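Local coordinates for protein cellulase IBT99 (Metagenomes, PDB 6WBT) that probably hydrolyses 6-phospho-alpha-glucosides as a family 4 glycosidase, holding NAD, a manganese ion and the sugar phosphate together in one active site, at residues R94-D97 with E98-L102; D274-V277 with D278-I282; V21-L24 with L25-R28; I170-M173 with P174-E178; I131-C134 with E135-S139. All blocks are in the same frame, centred on the assembly; numbering follows the deposited sequence.

Each contact spans about one helical turn of continuous chain, so none closes a long loop. They follow in series, and none nests within or crosses another. From the N terminus, contact 3 ends helix 17-25, between strands 5-10 and 33-39 of the mixed sheet. Contact 1 lies on helix 90-103. Contact 5 ends helix 114-136, before strand 143-146. Contact 4 joins strand 167-170 to helix 173-184 near the centre of the folded chain. Contact 2, in the C-terminal family region, touches contact 1: Leu102 packs on Met280 and Ile282. Contacts 1 and 4 reach the same G6P, at its phosphate and its sugar ring respectively.

Contact 1: R94-D97 with E98-L102; sequences RVKD and EQICL. With G6P (6-O-phosphono-alpha-D-glucopyranose), chain F.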
# COMPACT_ATOMS: atom_id res chain seq x y z
N ARG A 94 34.18 -13.14 17.67
CA ARG A 94 33.08 -12.65 18.49
C ARG A 94 33.58 -11.76 19.62
O ARG A 94 33.00 -10.70 19.89
CB ARG A 94 32.27 -13.82 19.05
CG ARG A 94 31.14 -13.39 19.97
CD ARG A 94 30.33 -14.57 20.47
NE ARG A 94 29.28 -14.14 21.38
CZ ARG A 94 28.37 -14.95 21.92
NH1 ARG A 94 28.39 -16.24 21.64
NH2 ARG A 94 27.45 -14.46 22.74
N VAL A 95 34.65 -12.17 20.30
CA VAL A 95 35.19 -11.36 21.39
C VAL A 95 35.82 -10.09 20.85
O VAL A 95 35.88 -9.07 21.55
CB VAL A 95 36.18 -12.17 22.24
CG1 VAL A 95 35.57 -13.50 22.64
CG2 VAL A 95 37.49 -12.40 21.49
N LYS A 96 36.30 -10.11 19.60
CA LYS A 96 36.87 -8.91 19.01
C LYS A 96 35.78 -7.92 18.62
O LYS A 96 36.00 -6.70 18.68
CB LYS A 96 37.74 -9.26 17.81
CG LYS A 96 38.62 -8.12 17.32
CD LYS A 96 39.48 -7.59 18.46
CE LYS A 96 40.28 -6.37 18.02
NZ LYS A 96 41.07 -5.80 19.15
N ASP A 97 34.61 -8.41 18.21
CA ASP A 97 33.49 -7.52 17.93
C ASP A 97 32.98 -6.87 19.21
O ASP A 97 32.68 -5.67 19.23
CB ASP A 97 32.37 -8.28 17.23
CG ASP A 97 32.80 -8.86 15.90
OD1 ASP A 97 33.94 -8.58 15.46
OD2 ASP A 97 32.00 -9.60 15.28
N GLU A 98 32.88 -7.65 20.29
CA GLU A 98 32.37 -7.11 21.55
C GLU A 98 33.36 -6.12 22.16
O GLU A 98 32.96 -5.13 22.77
CB GLU A 98 32.07 -8.25 22.52
CG GLU A 98 30.92 -9.14 22.09
CD GLU A 98 30.83 -10.41 22.91
OE1 GLU A 98 31.90 -10.97 23.24
OE2 GLU A 98 29.71 -10.85 23.22
N GLN A 99 34.66 -6.37 22.00
CA GLN A 99 35.66 -5.49 22.59
C GLN A 99 35.75 -4.16 21.84
O GLN A 99 35.95 -3.11 22.45
CB GLN A 99 37.03 -6.17 22.62
CG GLN A 99 37.20 -7.15 23.77
CD GLN A 99 38.60 -7.73 23.84
OE1 GLN A 99 39.15 -7.92 24.92
NE2 GLN A 99 39.19 -8.00 22.68
N ILE A 100 35.60 -4.20 20.51
CA ILE A 100 35.66 -2.97 19.73
C ILE A 100 34.48 -2.07 20.06
O ILE A 100 34.62 -0.84 20.13
CB ILE A 100 35.73 -3.30 18.22
CG1 ILE A 100 37.12 -3.84 17.86
CG2 ILE A 100 35.40 -2.08 17.38
CD1 ILE A 100 37.29 -4.16 16.39
N CYS A 101 33.31 -2.66 20.28
CA CYS A 101 32.13 -1.86 20.63
C CYS A 101 32.29 -1.21 21.99
O CYS A 101 32.04 -0.01 22.15
CB CYS A 101 30.88 -2.73 20.59
SG CYS A 101 30.47 -3.39 18.95
N LEU A 102 32.70 -1.99 23.00
CA LEU A 102 32.88 -1.44 24.34
C LEU A 102 34.01 -0.41 24.37
O LEU A 102 34.00 0.49 25.23
CB LEU A 102 33.15 -2.56 25.34
CG LEU A 102 32.04 -3.60 25.50
CD1 LEU A 102 32.43 -4.64 26.54
CD2 LEU A 102 30.73 -2.94 25.86
C1 G6P F . 19.67 -17.68 22.52
C2 G6P F . 19.74 -16.67 21.38
C3 G6P F . 21.05 -16.79 20.62
C4 G6P F . 22.23 -16.76 21.58
C5 G6P F . 22.03 -17.82 22.65
C6 G6P F . 23.20 -17.89 23.63
O1 G6P F . 19.62 -19.00 21.99
O2 G6P F . 18.64 -16.89 20.48
O3 G6P F . 21.16 -15.72 19.68
O4 G6P F . 23.45 -17.01 20.86
O5 G6P F . 20.82 -17.55 23.36
O6 G6P F . 24.26 -17.03 23.23
P G6P F . 25.71 -17.18 23.90
O1P G6P F . 26.18 -15.75 24.09
O2P G6P F . 26.51 -17.99 22.91
O3P G6P F . 25.43 -17.90 25.20
O HOH W 1 26.98 -11.14 22.98
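Arg94 turns its CG anti to the backbone N (chi1 177°), and its chain stays extended to NE. Glu98 CG lies beside its backbone N, and the chain then runs out straight, which carries its carboxylate to the guanidinium one turn earlier. The two side chains pass obliquely, with their flat groups turned 54° apart. Arg94 NE and Glu98 OE2 are 3.8 Å apart, a long salt bridge. A water bridges the pair: it donates to Glu98 OE2 at 2.8 Å and accepts a weak bond from Arg94 NH2 at 3.4 Å.

The far end of the arginine serves the ligand. Arg94 NH1 donates to G6P O2P at 2.9 Å, and the bond is almost straight at 176°. The phosphate phosphorus lies in the guanidinium plane, at its edge. Glu98 therefore acts as a second-shell residue behind a phosphate-binding arginine. Glu98 OE1 is in turn hydrogen-bonded to Gly287 N and Thr285 OG1, consistent with a carboxylate held in place.

The backbone is regular helix. Glu98 N donates to Arg94 O at 3.1 Å, and Glu98 CG rests against that same oxygen at 3.4 Å. On another side of the helix, Lys96 CE packs across Ile100 CG1 at 4.1 Å.

Helix 90-103 is covered on several sides: Arg94, Val95, Glu98 and Gln99 touch helix 286-291, while Ile100 and Cys101 pack on helix 421-434. Asp97 turns to helix 114-136, where it forms a salt bridge with Arg122.

Contact 2: D274-V277 with D278-I282; sequences DSIV and DYMDI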
# COMPACT_ATOMS: atom_id res chain seq x y z
N ASP A 274 22.22 2.22 27.77
CA ASP A 274 22.96 2.81 28.88
C ASP A 274 23.26 1.76 29.95
O ASP A 274 24.40 1.65 30.43
CB ASP A 274 22.17 3.97 29.48
CG ASP A 274 22.43 5.28 28.76
OD1 ASP A 274 23.32 5.32 27.88
OD2 ASP A 274 21.74 6.28 29.07
N SER A 275 22.25 0.99 30.35
CA SER A 275 22.42 0.02 31.42
C SER A 275 23.20 -1.22 30.99
O SER A 275 23.50 -2.07 31.84
CB SER A 275 21.06 -0.41 31.97
OG SER A 275 20.28 -1.04 30.96
N ILE A 276 23.54 -1.34 29.71
CA ILE A 276 24.28 -2.49 29.21
C ILE A 276 25.76 -2.18 29.04
O ILE A 276 26.61 -3.02 29.36
CB ILE A 276 23.66 -2.99 27.89
CG1 ILE A 276 22.25 -3.52 28.14
CG2 ILE A 276 24.52 -4.07 27.26
CD1 ILE A 276 22.20 -4.54 29.26
N VAL A 277 26.09 -0.98 28.56
CA VAL A 277 27.50 -0.58 28.46
C VAL A 277 28.14 -0.55 29.84
O VAL A 277 29.33 -0.87 29.99
CB VAL A 277 27.62 0.78 27.74
CG1 VAL A 277 29.07 1.21 27.65
CG2 VAL A 277 27.00 0.70 26.36
N ASP A 278 27.37 -0.20 30.87
CA ASP A 278 27.89 -0.21 32.23
C ASP A 278 27.97 -1.62 32.80
O ASP A 278 28.84 -1.90 33.63
CB ASP A 278 27.02 0.67 33.13
CG ASP A 278 27.09 2.14 32.76
OD1 ASP A 278 26.82 2.47 31.59
OD2 ASP A 278 27.41 2.96 33.65
N TYR A 279 27.08 -2.51 32.38
CA TYR A 279 27.04 -3.86 32.93
C TYR A 279 28.14 -4.75 32.36
O TYR A 279 28.63 -5.65 33.05
CB TYR A 279 25.67 -4.49 32.69
CG TYR A 279 25.62 -5.99 32.94
CD1 TYR A 279 25.62 -6.49 34.23
CD2 TYR A 279 25.55 -6.88 31.88
CE1 TYR A 279 25.57 -7.86 34.46
CE2 TYR A 279 25.49 -8.25 32.10
CZ TYR A 279 25.50 -8.73 33.39
OH TYR A 279 25.45 -10.08 33.62
N MSE A 280 28.54 -4.52 31.11
CA MSE A 280 29.53 -5.38 30.46
C MSE A 280 30.96 -5.02 30.83
O MSE A 280 31.26 -3.88 31.18
CB MSE A 280 29.35 -5.31 28.94
CG MSE A 280 28.09 -5.98 28.43
SE MSE A 280 27.91 -5.90 26.49
CE MSE A 280 26.39 -7.09 26.27
N ASP A 281 31.84 -6.02 30.76
CA ASP A 281 33.26 -5.85 31.05
C ASP A 281 34.05 -5.96 29.76
O ASP A 281 33.88 -6.92 29.00
CB ASP A 281 33.74 -6.89 32.06
CG ASP A 281 35.06 -6.52 32.71
OD1 ASP A 281 35.85 -5.77 32.09
OD2 ASP A 281 35.32 -6.99 33.84
N ILE A 282 34.91 -4.97 29.50
CA ILE A 282 35.72 -4.98 28.29
C ILE A 282 36.69 -6.16 28.30
O ILE A 282 36.99 -6.73 27.24
CB ILE A 282 36.46 -3.63 28.14
CG1 ILE A 282 37.42 -3.67 26.95
CG2 ILE A 282 37.20 -3.28 29.42
CD1 ILE A 282 36.74 -3.79 25.62
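Ile276 and Met280 meet where the short helix 274-277 passes into the loop that leads to helix 286-291. Both lie in the C-terminal family region. Ile276 O is gripped by two amides. Met280 N donates to it at 3.0 Å with an N-H...O angle of 147°, as in an alpha-helical turn. Tyr279 N adds a weak bond to the same oxygen at 3.1 Å.

Met280, modelled as selenomethionine, turns back on the helix. Its CG lies beside its backbone N (chi1 -70°) and the chain beyond is extended, which brings the selenium end over Ile276. The terminal CE touches Ile276 CG2 at 3.7 Å, and SE lies 3.9 Å from the same methyl. The two side chains slant across each other. Tyr279 behaves differently. Its CG is anti to its backbone N (chi1 167°), and the ring leads away from the turn to stack with His246. Only its CB stays close to the helix, 3.4 Å from Ser275 O.

Tyr269 of helix 267-270 touches both Ile276 and Met280, while Leu102 of helix 90-103 packs on Met280. Asp274 faces a second subunit and makes a weak hydrogen bond to its Ser420.

The chemistry is thus divided. One shared carbonyl holds the backbone of the turn, and apolar contact holds the side chains. The carboxylates of Asp274 and Asp278 are like charges, 5.8 Å apart between their OD1 atoms, and would be expected to add little to the hold.

Contact 3: V21-L24 with L25-R28; sequences VKDL and LDQR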
# COMPACT_ATOMS: atom_id res chain seq x y z
N VAL A 21 22.45 -33.48 17.97
CA VAL A 21 22.58 -34.87 17.53
C VAL A 21 21.76 -35.78 18.42
O VAL A 21 21.04 -36.67 17.94
CB VAL A 21 24.06 -35.28 17.50
CG1 VAL A 21 24.19 -36.80 17.41
CG2 VAL A 21 24.78 -34.63 16.34
N LYS A 22 21.83 -35.58 19.74
CA LYS A 22 21.03 -36.38 20.66
C LYS A 22 19.55 -36.06 20.51
O LYS A 22 18.70 -36.96 20.58
CB LYS A 22 21.50 -36.14 22.09
CG LYS A 22 21.01 -37.18 23.10
CD LYS A 22 19.75 -36.72 23.82
CE LYS A 22 19.29 -37.75 24.83
NZ LYS A 22 18.05 -37.34 25.53
N ASP A 23 19.21 -34.78 20.31
CA ASP A 23 17.82 -34.41 20.10
C ASP A 23 17.29 -34.95 18.78
O ASP A 23 16.08 -35.19 18.65
CB ASP A 23 17.66 -32.90 20.16
CG ASP A 23 17.77 -32.36 21.58
OD1 ASP A 23 17.01 -32.82 22.45
OD2 ASP A 23 18.62 -31.48 21.82
N LEU A 24 18.16 -35.16 17.80
CA LEU A 24 17.74 -35.77 16.54
C LEU A 24 17.60 -37.28 16.68
O LEU A 24 16.71 -37.87 16.06
CB LEU A 24 18.74 -35.43 15.43
CG LEU A 24 18.43 -35.98 14.04
CD1 LEU A 24 17.11 -35.42 13.51
CD2 LEU A 24 19.56 -35.68 13.07
N LEU A 25 18.45 -37.92 17.48
CA LEU A 25 18.35 -39.35 17.70
C LEU A 25 17.14 -39.73 18.55
O LEU A 25 16.64 -40.85 18.44
CB LEU A 25 19.62 -39.88 18.36
CG LEU A 25 20.90 -39.81 17.53
CD1 LEU A 25 22.09 -40.37 18.31
CD2 LEU A 25 20.73 -40.56 16.21
N ASP A 26 16.65 -38.81 19.39
CA ASP A 26 15.46 -39.08 20.18
C ASP A 26 14.19 -39.15 19.34
O ASP A 26 13.15 -39.58 19.85
CB ASP A 26 15.29 -38.02 21.27
CG ASP A 26 16.39 -38.07 22.31
OD1 ASP A 26 17.00 -39.15 22.47
OD2 ASP A 26 16.64 -37.03 22.96
N GLN A 27 14.25 -38.73 18.07
CA GLN A 27 13.11 -38.83 17.17
C GLN A 27 13.41 -39.83 16.07
O GLN A 27 13.17 -39.56 14.89
CB GLN A 27 12.77 -37.46 16.59
CG GLN A 27 12.44 -36.41 17.63
CD GLN A 27 11.14 -36.70 18.36
OE1 GLN A 27 11.08 -36.61 19.59
NE2 GLN A 27 10.11 -37.06 17.61
N ARG A 28 13.92 -41.00 16.46
CA ARG A 28 14.41 -41.96 15.47
C ARG A 28 13.26 -42.64 14.72
O ARG A 28 13.42 -42.98 13.54
CB ARG A 28 15.29 -43.00 16.16
CG ARG A 28 16.35 -43.62 15.27
CD ARG A 28 17.57 -44.04 16.08
NE ARG A 28 17.23 -44.97 17.16
CZ ARG A 28 17.10 -44.62 18.44
NH1 ARG A 28 17.28 -43.36 18.81
NH2 ARG A 28 16.78 -45.54 19.35
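The Asp26 carboxylate is approached by Lys22 in two ways. Over one face sits the backbone oxygen of Lys22, with Lys22 O 3.1 Å from Asp26 CG. At the edge comes the ammonium group: Lys22 NZ donates to Asp26 OD2 at 2.9 Å in a salt bridge. It arrives on the syn side, 18° out of the carboxylate plane. The lysine chain bends at chi2 (-95°), which folds its end back toward the next turn and lays CD and CE along the carboxylate. Asp23 OD1 is a nearby like charge, 4.3 Å from Asp26 OD2. A methionine in place of Lys22 would probably leave the Asp26 carboxylate without its cationic mate and still beside Asp23.

Asp26 N also bonds to Lys22 O, at 3.0 Å. On the inner side, Val21 CG1 and Leu25 CD1 meet loosely at 4.2 Å. Both of these residues pack on helix 43-60. Gln27 N then donates to Leu24 O at 3.3 Å, a three-residue step as the chain leaves the helix.

This is the C-terminal end of helix 17-25, the connection between parallel strands 5-10 and 33-39. It belongs to the first beta-alpha-beta unit of the Rossmann-type NAD domain.

Contact 4: I170-M173 with P174-E178; sequences ICDM and PVEIE. With MN (manganese (II) ion), chain E; G6P (6-O-phosphono-alpha-D-glucopyranose), chain F; NAD (nicotinamide-adenine-dinucleotide), chain G.
Cys171 touches the Pro174 ring with the same sulfur that binds the manganese ion, the metal lying 2.4 Å from Cys171 SG. G6P O2 and NAD O7N are also ligands of the metal, and His201 adds another. Next to the metal, Asp172 OD1 accepts a hydrogen bond from G6P O1 at 2.5 Å. Met173 lies along the sugar, with its selenium 4.0 Å from G6P C1.

The second shell is the start of helix 173-184. Cys171 SG accepts a capping bond from Met173 N at 3.3 Å, nearly straight at 163°. Its place anti to the backbone N (chi1 174°) lets the sulfur face both metal and helix. Asp172 O receives Glu176 N at 2.7 Å, which ties the backbone behind the carboxylate to the first turn. Met173, modelled as selenomethionine, bends at chi2 and chi3 and sets its CE against Ile177 CG1 at 3.6 Å. With an alanine at Asp172, G6P O1 is likely to lose this acceptor, and a gap would probably open beside the nicotinamide amide.

Farther out, Pro174 packs on strands 338-345 and 358-366, and Val175 on Phe324 of helix 321-334.

Metal, nicotinamide and sugar ring thus meet on one strand-to-helix junction. Manganese bridges sugar O2 and the nicotinamide amide, consistent with the NAD- and metal-dependent redox chemistry of family 4 glycosidases.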
# COMPACT_ATOMS: atom_id res chain seq x y z
N ILE A 170 15.05 -19.89 11.58
CA ILE A 170 14.34 -19.98 12.85
C ILE A 170 15.23 -19.41 13.96
O ILE A 170 16.37 -19.02 13.73
CB ILE A 170 13.92 -21.43 13.18
CG1 ILE A 170 15.14 -22.34 13.22
CG2 ILE A 170 12.90 -21.93 12.17
CD1 ILE A 170 14.82 -23.76 13.64
N CYS A 171 14.69 -19.39 15.17
CA CYS A 171 15.39 -18.88 16.34
C CYS A 171 14.77 -19.50 17.58
O CYS A 171 13.56 -19.72 17.64
CB CYS A 171 15.34 -17.35 16.41
SG CYS A 171 16.03 -16.64 17.92
N ASP A 172 15.61 -19.76 18.59
CA ASP A 172 15.16 -20.40 19.82
C ASP A 172 14.98 -19.42 20.97
O ASP A 172 14.57 -19.84 22.06
CB ASP A 172 16.14 -21.50 20.23
CG ASP A 172 17.43 -20.96 20.82
OD1 ASP A 172 17.88 -19.89 20.37
OD2 ASP A 172 17.98 -21.60 21.74
N MSE A 173 15.27 -18.14 20.77
CA MSE A 173 15.09 -17.14 21.82
C MSE A 173 13.62 -16.98 22.24
O MSE A 173 13.34 -16.92 23.44
CB MSE A 173 15.67 -15.79 21.39
CG MSE A 173 15.69 -14.74 22.50
SE MSE A 173 16.95 -15.17 23.93
CE MSE A 173 15.67 -15.63 25.33
N PRO A 174 12.68 -16.91 21.28
CA PRO A 174 11.27 -16.93 21.69
C PRO A 174 10.87 -18.23 22.37
O PRO A 174 10.07 -18.22 23.31
CB PRO A 174 10.52 -16.73 20.37
CG PRO A 174 11.50 -16.05 19.48
CD PRO A 174 12.81 -16.66 19.84
N VAL A 175 11.43 -19.36 21.92
CA VAL A 175 11.10 -20.64 22.54
C VAL A 175 11.68 -20.72 23.95
O VAL A 175 11.07 -21.30 24.86
CB VAL A 175 11.61 -21.80 21.66
CG1 VAL A 175 11.07 -23.13 22.18
CG2 VAL A 175 11.21 -21.58 20.21
N GLU A 176 12.85 -20.12 24.17
CA GLU A 176 13.43 -20.08 25.51
C GLU A 176 12.61 -19.19 26.43
O GLU A 176 12.48 -19.48 27.63
CB GLU A 176 14.88 -19.61 25.44
CG GLU A 176 15.86 -20.67 24.97
CD GLU A 176 16.25 -21.64 26.07
OE1 GLU A 176 17.38 -21.52 26.59
OE2 GLU A 176 15.43 -22.50 26.43
N ILE A 177 12.06 -18.10 25.90
CA ILE A 177 11.16 -17.27 26.69
C ILE A 177 9.88 -18.04 27.01
O ILE A 177 9.34 -17.94 28.12
CB ILE A 177 10.86 -15.95 25.95
CG1 ILE A 177 12.12 -15.11 25.81
CG2 ILE A 177 9.78 -15.16 26.68
CD1 ILE A 177 11.92 -13.82 25.05
N GLU A 178 9.39 -18.83 26.06
CA GLU A 178 8.22 -19.66 26.31
C GLU A 178 8.50 -20.73 27.36
O GLU A 178 7.58 -21.16 28.06
CB GLU A 178 7.74 -20.31 25.01
CG GLU A 178 7.14 -19.32 24.02
CD GLU A 178 6.72 -19.97 22.72
OE1 GLU A 178 7.38 -20.94 22.30
OE2 GLU A 178 5.72 -19.51 22.12
MN MN E . 18.40 -16.14 18.02
C1 G6P F . 19.67 -17.68 22.52
C2 G6P F . 19.74 -16.67 21.38
C3 G6P F . 21.05 -16.79 20.62
C4 G6P F . 22.23 -16.76 21.58
C5 G6P F . 22.03 -17.82 22.65
C6 G6P F . 23.20 -17.89 23.63
O1 G6P F . 19.62 -19.00 21.99
O2 G6P F . 18.64 -16.89 20.48
O3 G6P F . 21.16 -15.72 19.68
O4 G6P F . 23.45 -17.01 20.86
O5 G6P F . 20.82 -17.55 23.36
O6 G6P F . 24.26 -17.03 23.23
P G6P F . 25.71 -17.18 23.90
O1P G6P F . 26.18 -15.75 24.09
O2P G6P F . 26.51 -17.99 22.91
O3P G6P F . 25.43 -17.90 25.20
PA NAD G . 31.26 -22.31 17.50
O1A NAD G . 32.18 -21.19 17.17
O2A NAD G . 31.52 -23.09 18.75
O5B NAD G . 31.19 -23.32 16.25
C5B NAD G . 30.82 -22.80 14.94
C4B NAD G . 31.32 -23.75 13.87
O4B NAD G . 31.01 -23.22 12.56
C3B NAD G . 32.84 -24.01 13.86
O3B NAD G . 33.08 -25.41 13.79
C2B NAD G . 33.30 -23.33 12.57
O2B NAD G . 34.50 -23.84 12.04
C1B NAD G . 32.07 -23.55 11.70
N9A NAD G . 32.02 -22.71 10.51
C8A NAD G . 32.44 -21.41 10.41
N7A NAD G . 32.28 -20.90 9.21
C5A NAD G . 31.73 -21.94 8.47
C6A NAD G . 31.34 -22.03 7.12
N6A NAD G . 31.44 -21.03 6.25
N1A NAD G . 30.83 -23.21 6.70
C2A NAD G . 30.73 -24.22 7.58
N3A NAD G . 31.07 -24.24 8.86
C4A NAD G . 31.57 -23.06 9.26
O3 NAD G . 29.75 -21.76 17.56
PN NAD G . 28.54 -22.02 18.58
O1N NAD G . 28.34 -23.49 18.73
O2N NAD G . 28.77 -21.20 19.81
O5D NAD G . 27.33 -21.39 17.75
C5D NAD G . 27.11 -21.88 16.40
C4D NAD G . 26.11 -21.00 15.70
O4D NAD G . 24.80 -21.22 16.28
C3D NAD G . 26.36 -19.49 15.82
O3D NAD G . 26.17 -18.87 14.56
C2D NAD G . 25.25 -19.09 16.80
O2D NAD G . 24.93 -17.70 16.80
C1D NAD G . 24.12 -19.98 16.32
N1N NAD G . 23.00 -20.07 17.30
C2N NAD G . 21.82 -19.42 17.05
C3N NAD G . 20.78 -19.48 17.97
C7N NAD G . 19.49 -18.79 17.61
O7N NAD G . 18.83 -18.25 18.49
N7N NAD G . 19.10 -18.83 16.34
C4N NAD G . 20.96 -20.17 19.16
C5N NAD G . 22.14 -20.85 19.38
C6N NAD G . 23.15 -20.79 18.44

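Contact 5: I131-C134 with E135-S139; sequences IDYC and EEYAS
Tyr133 O takes two amide bonds from the next turn. Tyr137 N donates to it at 2.8 Å with an N-H...O angle of 153°, and Glu136 N adds a weak bond at 3.3 Å. Tyr137 CB also rests on this oxygen, 3.3 Å away. The two tyrosine side chains lie alongside each other and point the same way. Each has its CG beside its own backbone N (chi1 -80° for Tyr133, -62° for Tyr137), which sends both rings off the same flank. They meet obliquely at one point, Tyr133 CD1 to Tyr137 CE2, at 4.1 Å. Glu136 CB lies over one face of the Tyr137 ring, toward its rim.

Here helix 114-136 of the Rossmann-type domain ends and the chain turns toward strand 143-146. Upstream the helix is regular, with Glu135 N bonded to Ile131 O at 3.0 Å. Past the end, Ala138 N still reaches Cys134 O, but the bond is weak at 3.2 Å. Cys134 CB and Ala138 CB pack together at 3.8 Å.

Ile131 and Cys134 face Ile144 of strand 143-146, and Asp132 turns away from this turn to form a salt bridge with Arg162. The Tyr133 ring meets Phe76 with the planes close to parallel. Tyr137 touches Lys73 of helix 72-76, and Ala138 packs on Ala79, whose backbone is bonded to Ser139.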
# COMPACT_ATOMS: atom_id res chain seq x y z
N ILE A 131 23.91 -22.15 0.24
CA ILE A 131 22.71 -22.31 -0.58
C ILE A 131 23.08 -22.90 -1.94
O ILE A 131 22.44 -23.84 -2.42
CB ILE A 131 21.99 -20.96 -0.74
CG1 ILE A 131 21.53 -20.43 0.63
CG2 ILE A 131 20.81 -21.10 -1.68
CD1 ILE A 131 20.42 -21.23 1.26
N ASP A 132 24.13 -22.35 -2.57
CA ASP A 132 24.52 -22.82 -3.89
C ASP A 132 25.06 -24.25 -3.86
O ASP A 132 24.98 -24.96 -4.86
CB ASP A 132 25.56 -21.87 -4.49
CG ASP A 132 25.02 -20.47 -4.68
OD1 ASP A 132 23.84 -20.33 -5.06
OD2 ASP A 132 25.78 -19.50 -4.46
N TYR A 133 25.61 -24.68 -2.72
CA TYR A 133 26.02 -26.07 -2.58
C TYR A 133 24.82 -27.00 -2.69
O TYR A 133 24.87 -28.02 -3.39
CB TYR A 133 26.72 -26.28 -1.24
CG TYR A 133 28.17 -25.84 -1.22
CD1 TYR A 133 28.96 -25.92 -2.36
CD2 TYR A 133 28.75 -25.36 -0.05
CE1 TYR A 133 30.28 -25.52 -2.34
CE2 TYR A 133 30.07 -24.95 -0.02
CZ TYR A 133 30.83 -25.04 -1.17
OH TYR A 133 32.15 -24.64 -1.15
N CYS A 134 23.72 -26.67 -2.02
CA CYS A 134 22.55 -27.54 -2.02
C CYS A 134 21.78 -27.45 -3.33
O CYS A 134 21.17 -28.43 -3.76
CB CYS A 134 21.64 -27.19 -0.84
SG CYS A 134 22.47 -27.29 0.76
N GLU A 135 21.79 -26.28 -3.98
CA GLU A 135 21.18 -26.17 -5.30
C GLU A 135 21.91 -27.01 -6.33
O GLU A 135 21.30 -27.45 -7.31
CB GLU A 135 21.15 -24.71 -5.74
CG GLU A 135 20.26 -23.80 -4.91
CD GLU A 135 18.78 -24.10 -5.10
OE1 GLU A 135 18.04 -24.08 -4.10
OE2 GLU A 135 18.37 -24.35 -6.26
N GLU A 136 23.21 -27.25 -6.13
CA GLU A 136 24.04 -27.95 -7.10
C GLU A 136 24.24 -29.42 -6.78
O GLU A 136 24.23 -30.26 -7.68
CB GLU A 136 25.40 -27.25 -7.21
CG GLU A 136 26.05 -27.31 -8.58
CD GLU A 136 27.38 -26.58 -8.63
OE1 GLU A 136 28.28 -26.94 -7.84
OE2 GLU A 136 27.52 -25.65 -9.45
N TYR A 137 24.40 -29.76 -5.50
CA TYR A 137 24.74 -31.11 -5.07
C TYR A 137 23.61 -31.83 -4.36
O TYR A 137 23.44 -33.04 -4.55
CB TYR A 137 25.97 -31.08 -4.15
CG TYR A 137 27.22 -30.54 -4.80
CD1 TYR A 137 27.47 -30.75 -6.15
CD2 TYR A 137 28.16 -29.83 -4.07
CE1 TYR A 137 28.62 -30.27 -6.75
CE2 TYR A 137 29.31 -29.33 -4.65
CZ TYR A 137 29.53 -29.56 -6.00
OH TYR A 137 30.68 -29.07 -6.58
N ALA A 138 22.81 -31.14 -3.55
CA ALA A 138 21.83 -31.80 -2.72
C ALA A 138 20.60 -32.21 -3.54
O ALA A 138 20.50 -31.96 -4.74
CB ALA A 138 21.42 -30.91 -1.55
N SER A 139 19.66 -32.86 -2.86
CA SER A 139 18.42 -33.29 -3.49
C SER A 139 17.62 -32.08 -3.95
O SER A 139 17.74 -30.97 -3.42
CB SER A 139 17.59 -34.13 -2.52
OG SER A 139 16.28 -34.33 -3.01